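Local coordinates for protein nicotinamide riboside transporter PnuC (Neisseria mucosa ATCC 25996, PDB 4QTN) that probably carries nicotinamide riboside, a form of vitamin B3, across the bacterial inner membrane as a homotrimer, at residues Thr158-Thr163 with Ile193-Val198; Val32-Asn37 with Leu42-Ala47. All coordinates share one frame; numbering follows the deposited sequence.

Contact 1. Residues Thr158-Thr163 with Ile193-Val198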
ATOM      1  N   THR C 158      14.651 -18.969  -0.852  1.00148.55           N
ATOM      2  CA  THR C 158      13.372 -19.346  -0.302  1.00138.97           C
ATOM      3  C   THR C 158      12.274 -18.421  -0.812  1.00128.38           C
ATOM      4  O   THR C 158      11.255 -18.872  -1.319  1.00121.30           O
ATOM      5  CB  THR C 158      13.420 -19.324   1.233  1.00142.48           C
ATOM      6  OG1 THR C 158      13.121 -18.010   1.703  1.00139.60           O
ATOM      7  CG2 THR C 158      14.845 -19.733   1.736  1.00151.24           C
ATOM      8  N   LEU C 159      12.502 -17.121  -0.715  1.00127.81           N
ATOM      9  CA  LEU C 159      11.484 -16.174  -1.119  1.00118.27           C
ATOM     10  C   LEU C 159      11.200 -16.259  -2.606  1.00118.23           C
ATOM     11  O   LEU C 159      10.052 -16.291  -2.995  1.00116.16           O
ATOM     12  CB  LEU C 159      11.837 -14.748  -0.709  1.00115.50           C
ATOM     13  CG  LEU C 159      10.897 -13.680  -1.277  1.00112.21           C
ATOM     14  CD1 LEU C 159      10.912 -12.429  -0.422  1.00108.09           C
ATOM     15  CD2 LEU C 159      11.269 -13.344  -2.718  1.00118.15           C
ATOM     16  N   ASP C 160      12.247 -16.304  -3.436  1.00124.73           N
ATOM     17  CA  ASP C 160      12.056 -16.494  -4.879  1.00128.23           C
ATOM     18  C   ASP C 160      11.232 -17.742  -5.054  1.00126.93           C
ATOM     19  O   ASP C 160      10.517 -17.905  -6.051  1.00125.63           O
ATOM     20  CB  ASP C 160      13.395 -16.677  -5.617  1.00149.10           C
ATOM     21  CG  ASP C 160      14.400 -15.544  -5.342  1.00167.72           C
ATOM     22  OD1 ASP C 160      14.521 -15.102  -4.174  1.00176.63           O
ATOM     23  OD2 ASP C 160      15.112 -15.138  -6.292  1.00179.34           O
ATOM     24  N   GLY C 161      11.329 -18.629  -4.065  1.00127.20           N
ATOM     25  CA  GLY C 161      10.610 -19.897  -4.086  1.00130.46           C
ATOM     26  C   GLY C 161       9.141 -19.745  -3.736  1.00126.29           C
ATOM     27  O   GLY C 161       8.277 -20.225  -4.471  1.00127.86           O
ATOM     28  N   VAL C 162       8.867 -19.068  -2.609  1.00124.15           N
ATOM     29  CA  VAL C 162       7.491 -18.823  -2.114  1.00119.66           C
ATOM     30  C   VAL C 162       6.606 -18.176  -3.171  1.00120.63           C
ATOM     31  O   VAL C 162       5.501 -18.650  -3.438  1.00128.60           O
ATOM     32  CB  VAL C 162       7.474 -17.949  -0.819  1.00114.22           C
ATOM     33  CG1 VAL C 162       6.086 -17.402  -0.548  1.00105.01           C
ATOM     34  CG2 VAL C 162       7.954 -18.751   0.378  1.00122.22           C
ATOM     35  N   THR C 163       7.090 -17.105  -3.782  1.00116.02           N
ATOM     36  CA  THR C 163       6.322 -16.448  -4.816  1.00120.53           C
ATOM     37  C   THR C 163       5.970 -17.397  -5.990  1.00119.30           C
ATOM     38  O   THR C 163       5.058 -17.115  -6.771  1.00127.34           O
ATOM     39  CB  THR C 163       6.977 -15.109  -5.282  1.00124.55           C
ATOM     40  OG1 THR C 163       6.663 -14.846  -6.659  1.00127.45           O
ATOM     41  CG2 THR C 163       8.474 -15.158  -5.111  1.00135.58           C
ATOM     42  N   ILE C 193       7.444  -7.552  -6.286  1.00105.81           N
ATOM     43  CA  ILE C 193       8.014  -6.213  -6.146  1.00102.25           C
ATOM     44  C   ILE C 193       9.325  -6.302  -5.371  1.00102.72           C
ATOM     45  O   ILE C 193      10.334  -5.737  -5.797  1.00106.90           O
ATOM     46  CB  ILE C 193       7.045  -5.212  -5.474  1.00101.94           C
ATOM     47  CG1 ILE C 193       5.960  -4.779  -6.445  1.00101.96           C
ATOM     48  CG2 ILE C 193       7.788  -3.967  -5.040  1.00106.11           C
ATOM     49  CD1 ILE C 193       4.821  -4.049  -5.776  1.00100.51           C
ATOM     50  N   SER C 194       9.311  -7.058  -4.260  1.00100.31           N
ATOM     51  CA  SER C 194      10.530  -7.344  -3.460  1.00102.80           C
ATOM     52  C   SER C 194      11.590  -8.052  -4.264  1.00107.11           C
ATOM     53  O   SER C 194      12.759  -7.780  -4.098  1.00117.01           O
ATOM     54  CB  SER C 194      10.206  -8.216  -2.254  1.00104.04           C
ATOM     55  OG  SER C 194       9.250  -7.617  -1.419  1.00109.48           O
ATOM     56  N   LEU C 195      11.175  -9.008  -5.099  1.00107.90           N
ATOM     57  CA  LEU C 195      12.102  -9.731  -5.987  1.00109.66           C
ATOM     58  C   LEU C 195      12.893  -8.808  -6.889  1.00112.22           C
ATOM     59  O   LEU C 195      14.114  -8.912  -6.962  1.00126.02           O
ATOM     60  CB  LEU C 195      11.368 -10.763  -6.828  1.00108.79           C
ATOM     61  CG  LEU C 195      11.032 -12.035  -6.087  1.00112.31           C
ATOM     62  CD1 LEU C 195      10.698 -13.131  -7.082  1.00120.20           C
ATOM     63  CD2 LEU C 195      12.195 -12.441  -5.190  1.00112.92           C
ATOM     64  N   TRP C 196      12.209  -7.906  -7.575  1.00150.21           N
ATOM     65  CA  TRP C 196      12.900  -6.959  -8.418  1.00144.17           C
ATOM     66  C   TRP C 196      13.599  -5.842  -7.620  1.00143.74           C
ATOM     67  O   TRP C 196      14.477  -5.174  -8.148  1.00146.39           O
ATOM     68  CB  TRP C 196      11.962  -6.367  -9.449  1.00140.05           C
ATOM     69  CG  TRP C 196      11.516  -7.320 -10.494  1.00137.41           C
ATOM     70  CD1 TRP C 196      10.335  -7.984 -10.533  1.00135.91           C
ATOM     71  CD2 TRP C 196      12.211  -7.664 -11.693  1.00138.33           C
ATOM     72  NE1 TRP C 196      10.249  -8.738 -11.676  1.00135.92           N
ATOM     73  CE2 TRP C 196      11.385  -8.557 -12.409  1.00137.74           C
ATOM     74  CE3 TRP C 196      13.454  -7.309 -12.232  1.00140.86           C
ATOM     75  CZ2 TRP C 196      11.762  -9.111 -13.633  1.00140.26           C
ATOM     76  CZ3 TRP C 196      13.829  -7.853 -13.460  1.00143.06           C
ATOM     77  CH2 TRP C 196      12.986  -8.751 -14.142  1.00142.91           C
ATOM     78  N   ALA C 197      13.204  -5.637  -6.365  1.00140.92           N
ATOM     79  CA  ALA C 197      13.873  -4.645  -5.535  1.00141.40           C
ATOM     80  C   ALA C 197      15.163  -5.186  -4.970  1.00144.77           C
ATOM     81  O   ALA C 197      16.144  -4.455  -4.857  1.00149.32           O
ATOM     82  CB  ALA C 197      12.972  -4.151  -4.426  1.00140.29           C
ATOM     83  N   VAL C 198      15.183  -6.463  -4.599  1.00145.00           N
ATOM     84  CA  VAL C 198      16.427  -7.038  -4.096  1.00147.73           C
ATOM     85  C   VAL C 198      17.375  -7.332  -5.242  1.00150.35           C
ATOM     86  O   VAL C 198      18.583  -7.157  -5.108  1.00155.02           O
ATOM     87  CB  VAL C 198      16.243  -8.252  -3.118  1.00146.10           C
ATOM     88  CG1 VAL C 198      15.433  -7.846  -1.901  1.00145.92           C
ATOM     89  CG2 VAL C 198      15.624  -9.453  -3.807  1.00142.76           C
TER
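Leu195 pushes one branched side chain between three residues of the neighbouring helix: Leu159, Asp160 and Thr163. Its two methyls divide the work. CD1 of Leu195 meets the methyl CG2 of Thr163 tip to tip at 3.6 Å, though the position of that methyl is less sure, while CD2 turns to the side of Asp160, whose OD1 lies 3.7 Å from Leu195 CD2. Leu159 runs alongside in the opposite direction; its CD2 is modelled too near CD2 of Leu195 for the spacing to be trusted, so only the neighbourhood of the two leucines is secure. In Leu195, CG stands anti to the carbonyl carbon (chi1 -78°), and this carries the methyls across to helix 158-175. The axes of the two short segments approach to 10.5 Å and run roughly antiparallel, at 149°, with Asp160 and Leu195 nearest in register. Further out, Leu84 touches both Asp160 and Leu195, and Thr163 OG1 makes a weak hydrogen bond with Glu87. Leu159 also packs on Leu208 of a neighbouring subunit. The side chain of Thr163 lies about 9 Å from bound nicotinamide riboside. No hydrogen bond joins the segments; the touching is mostly apolar, with Asp160 OD1 against a leucine methyl.

Contact 2. Residues Val32-Asn37 with Leu42-Ala47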
ATOM      1  N   VAL C  32       6.394   6.873 -20.819  1.00116.98           N
ATOM      2  CA  VAL C  32       7.325   7.882 -20.341  1.00117.96           C
ATOM      3  C   VAL C  32       8.635   7.269 -19.801  1.00123.02           C
ATOM      4  O   VAL C  32       9.707   7.815 -20.040  1.00132.21           O
ATOM      5  CB  VAL C  32       6.658   8.842 -19.330  1.00112.67           C
ATOM      6  CG1 VAL C  32       7.696   9.688 -18.613  1.00115.55           C
ATOM      7  CG2 VAL C  32       5.651   9.728 -20.046  1.00108.66           C
ATOM      8  N   VAL C  33       8.555   6.107 -19.133  1.00119.43           N
ATOM      9  CA  VAL C  33       9.788   5.398 -18.688  1.00121.95           C
ATOM     10  C   VAL C  33      10.680   4.920 -19.851  1.00125.65           C
ATOM     11  O   VAL C  33      11.908   4.900 -19.734  1.00127.74           O
ATOM     12  CB  VAL C  33       9.491   4.241 -17.699  1.00118.62           C
ATOM     13  CG1 VAL C  33      10.085   2.927 -18.190  1.00119.64           C
ATOM     14  CG2 VAL C  33      10.019   4.581 -16.314  1.00120.09           C
ATOM     15  N   PHE C  34      10.049   4.583 -20.976  1.00127.92           N
ATOM     16  CA  PHE C  34      10.757   4.099 -22.168  1.00136.50           C
ATOM     17  C   PHE C  34      11.300   5.244 -23.039  1.00145.78           C
ATOM     18  O   PHE C  34      12.373   5.121 -23.635  1.00155.15           O
ATOM     19  CB  PHE C  34       9.841   3.183 -22.987  1.00133.65           C
ATOM     20  CG  PHE C  34      10.196   3.099 -24.441  1.00133.64           C
ATOM     21  CD1 PHE C  34       9.669   4.013 -25.355  1.00131.59           C
ATOM     22  CD2 PHE C  34      11.019   2.084 -24.907  1.00138.48           C
ATOM     23  CE1 PHE C  34       9.986   3.929 -26.696  1.00135.04           C
ATOM     24  CE2 PHE C  34      11.341   1.994 -26.254  1.00142.78           C
ATOM     25  CZ  PHE C  34      10.828   2.920 -27.148  1.00140.00           C
ATOM     26  N   VAL C  35      10.563   6.354 -23.120  1.00144.72           N
ATOM     27  CA  VAL C  35      11.096   7.548 -23.795  1.00148.34           C
ATOM     28  C   VAL C  35      12.272   8.127 -22.976  1.00149.51           C
ATOM     29  O   VAL C  35      12.720   9.230 -23.212  1.00156.79           O
ATOM     30  CB  VAL C  35       9.994   8.616 -24.098  1.00146.19           C
ATOM     31  CG1 VAL C  35      10.506   9.656 -25.089  1.00148.85           C
ATOM     32  CG2 VAL C  35       8.758   7.951 -24.677  1.00143.37           C
ATOM     33  N   PHE C  36      12.775   7.332 -22.039  1.00144.42           N
ATOM     34  CA  PHE C  36      13.995   7.651 -21.338  1.00148.44           C
ATOM     35  C   PHE C  36      15.022   6.580 -21.603  1.00156.42           C
ATOM     36  O   PHE C  36      16.216   6.849 -21.617  1.00168.66           O
ATOM     37  CB  PHE C  36      13.739   7.733 -19.844  1.00143.38           C
ATOM     38  CG  PHE C  36      13.385   9.107 -19.357  1.00140.59           C
ATOM     39  CD1 PHE C  36      12.108   9.623 -19.555  1.00133.52           C
ATOM     40  CD2 PHE C  36      14.318   9.877 -18.660  1.00143.18           C
ATOM     41  CE1 PHE C  36      11.766  10.879 -19.066  1.00131.63           C
ATOM     42  CE2 PHE C  36      13.983  11.138 -18.184  1.00142.57           C
ATOM     43  CZ  PHE C  36      12.704  11.637 -18.386  1.00136.73           C
ATOM     44  N   ASN C  37      14.551   5.355 -21.808  1.00158.18           N
ATOM     45  CA  ASN C  37      15.434   4.200 -21.960  1.00168.24           C
ATOM     46  C   ASN C  37      15.095   3.345 -23.190  1.00170.79           C
ATOM     47  O   ASN C  37      14.598   2.227 -23.045  1.00173.36           O
ATOM     48  CB  ASN C  37      15.386   3.331 -20.694  1.00167.25           C
ATOM     49  CG  ASN C  37      16.670   3.391 -19.885  1.00173.54           C
ATOM     50  OD1 ASN C  37      16.872   2.594 -18.972  1.00175.27           O
ATOM     51  ND2 ASN C  37      17.546   4.336 -20.219  1.00177.48           N
ATOM     52  N   LEU C  42      12.582  -4.202 -24.656  1.00155.79           N
ATOM     53  CA  LEU C  42      11.964  -5.503 -24.404  1.00153.32           C
ATOM     54  C   LEU C  42      11.076  -5.449 -23.193  1.00146.60           C
ATOM     55  O   LEU C  42       9.868  -5.664 -23.296  1.00142.05           O
ATOM     56  CB  LEU C  42      13.022  -6.597 -24.216  1.00153.94           C
ATOM     57  CG  LEU C  42      13.272  -7.611 -25.338  1.00156.66           C
ATOM     58  CD1 LEU C  42      13.659  -8.941 -24.725  1.00155.70           C
ATOM     59  CD2 LEU C  42      12.065  -7.782 -26.250  1.00154.19           C
ATOM     60  N   ALA C  43      11.682  -5.162 -22.042  1.00144.75           N
ATOM     61  CA  ALA C  43      10.963  -5.080 -20.778  1.00141.92           C
ATOM     62  C   ALA C  43       9.827  -4.054 -20.830  1.00142.16           C
ATOM     63  O   ALA C  43       8.804  -4.208 -20.152  1.00143.44           O
ATOM     64  CB  ALA C  43      11.922  -4.766 -19.639  1.00141.76           C
ATOM     65  N   SER C  44       9.987  -3.022 -21.653  1.00141.86           N
ATOM     66  CA  SER C  44       8.925  -2.041 -21.796  1.00136.21           C
ATOM     67  C   SER C  44       7.742  -2.536 -22.619  1.00133.88           C
ATOM     68  O   SER C  44       6.605  -2.256 -22.273  1.00132.80           O
ATOM     69  CB  SER C  44       9.449  -0.707 -22.280  1.00134.79           C
ATOM     70  OG  SER C  44       9.774   0.091 -21.165  1.00127.91           O
ATOM     71  N   VAL C  45       8.010  -3.315 -23.671  1.00133.26           N
ATOM     72  CA  VAL C  45       6.944  -4.088 -24.335  1.00129.10           C
ATOM     73  C   VAL C  45       6.348  -5.087 -23.336  1.00127.56           C
ATOM     74  O   VAL C  45       5.135  -5.255 -23.263  1.00128.46           O
ATOM     75  CB  VAL C  45       7.451  -4.849 -25.591  1.00126.63           C
ATOM     76  CG1 VAL C  45       6.415  -5.841 -26.061  1.00124.55           C
ATOM     77  CG2 VAL C  45       7.754  -3.886 -26.706  1.00130.63           C
ATOM     78  N   ALA C  46       7.214  -5.722 -22.548  1.00123.29           N
ATOM     79  CA  ALA C  46       6.777  -6.721 -21.585  1.00113.23           C
ATOM     80  C   ALA C  46       5.856  -6.121 -20.526  1.00107.07           C
ATOM     81  O   ALA C  46       5.010  -6.813 -19.987  1.00108.41           O
ATOM     82  CB  ALA C  46       7.972  -7.419 -20.939  1.00110.33           C
ATOM     83  N   ALA C  47       6.004  -4.831 -20.247  1.00101.98           N
ATOM     84  CA  ALA C  47       5.102  -4.169 -19.313  1.00 96.77           C
ATOM     85  C   ALA C  47       3.789  -3.801 -19.972  1.00 95.22           C
ATOM     86  O   ALA C  47       2.743  -4.271 -19.561  1.00 95.01           O
ATOM     87  CB  ALA C  47       5.756  -2.956 -18.707  1.00101.23           C
TER
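The Phe34 ring and the Ser44 side chain meet obliquely, with CB of Ser44 4.1 Å from ring atom CD2 of Phe34. The closer touch is at the root of the aromatic side chain, where Ser44 OG comes within 3.6 Å of Phe34 CB. Ser44 OG also lies 4.1 Å from CG1 of Val33, so one small hydroxyl group fits against two consecutive residues. The ring owes its place to chi1 of 155°, which sets CG of Phe34 roughly anti to the backbone N. A second flat group, the amide of Asn37, folds back on its own chain: ND2 donates to Phe36 O over 3.2 Å, coming from above the carbonyl plane rather than along a lone pair. This bond lies within the turn that follows helix 17-34, where Val35 is the first residue to leave helical geometry. No hydrogen bond crosses from one segment to the other. Helix 208-234 touches both segments, through Leu208 on Val33 and Pro209 on Ser44. Gln30, one turn before Phe34 on helix 17-34, reaches Ser44 too, and on helix 64-80 Leu74 meets Val45.

In the fold
Both contacts join successive transmembrane helices without a hydrogen bond between their segments, yet they use different pairs of helices and their centres lie 22 Å apart. Contact 2 is the more buried, although it buries less surface between its segments, 90 against 178 Å²; it sits close to the short link between its two helices. Contact 1 is partly buried, lies at the ends of its helices far from their link, with 29 residues between its segments, and is closer to the centre of the chain. A branched leucine fills contact 1, whereas a serine side chain is what touches in contact 2. The trimer relates them: Val162 of 158-163 packs on Val33, from 32-37, of a neighbouring subunit.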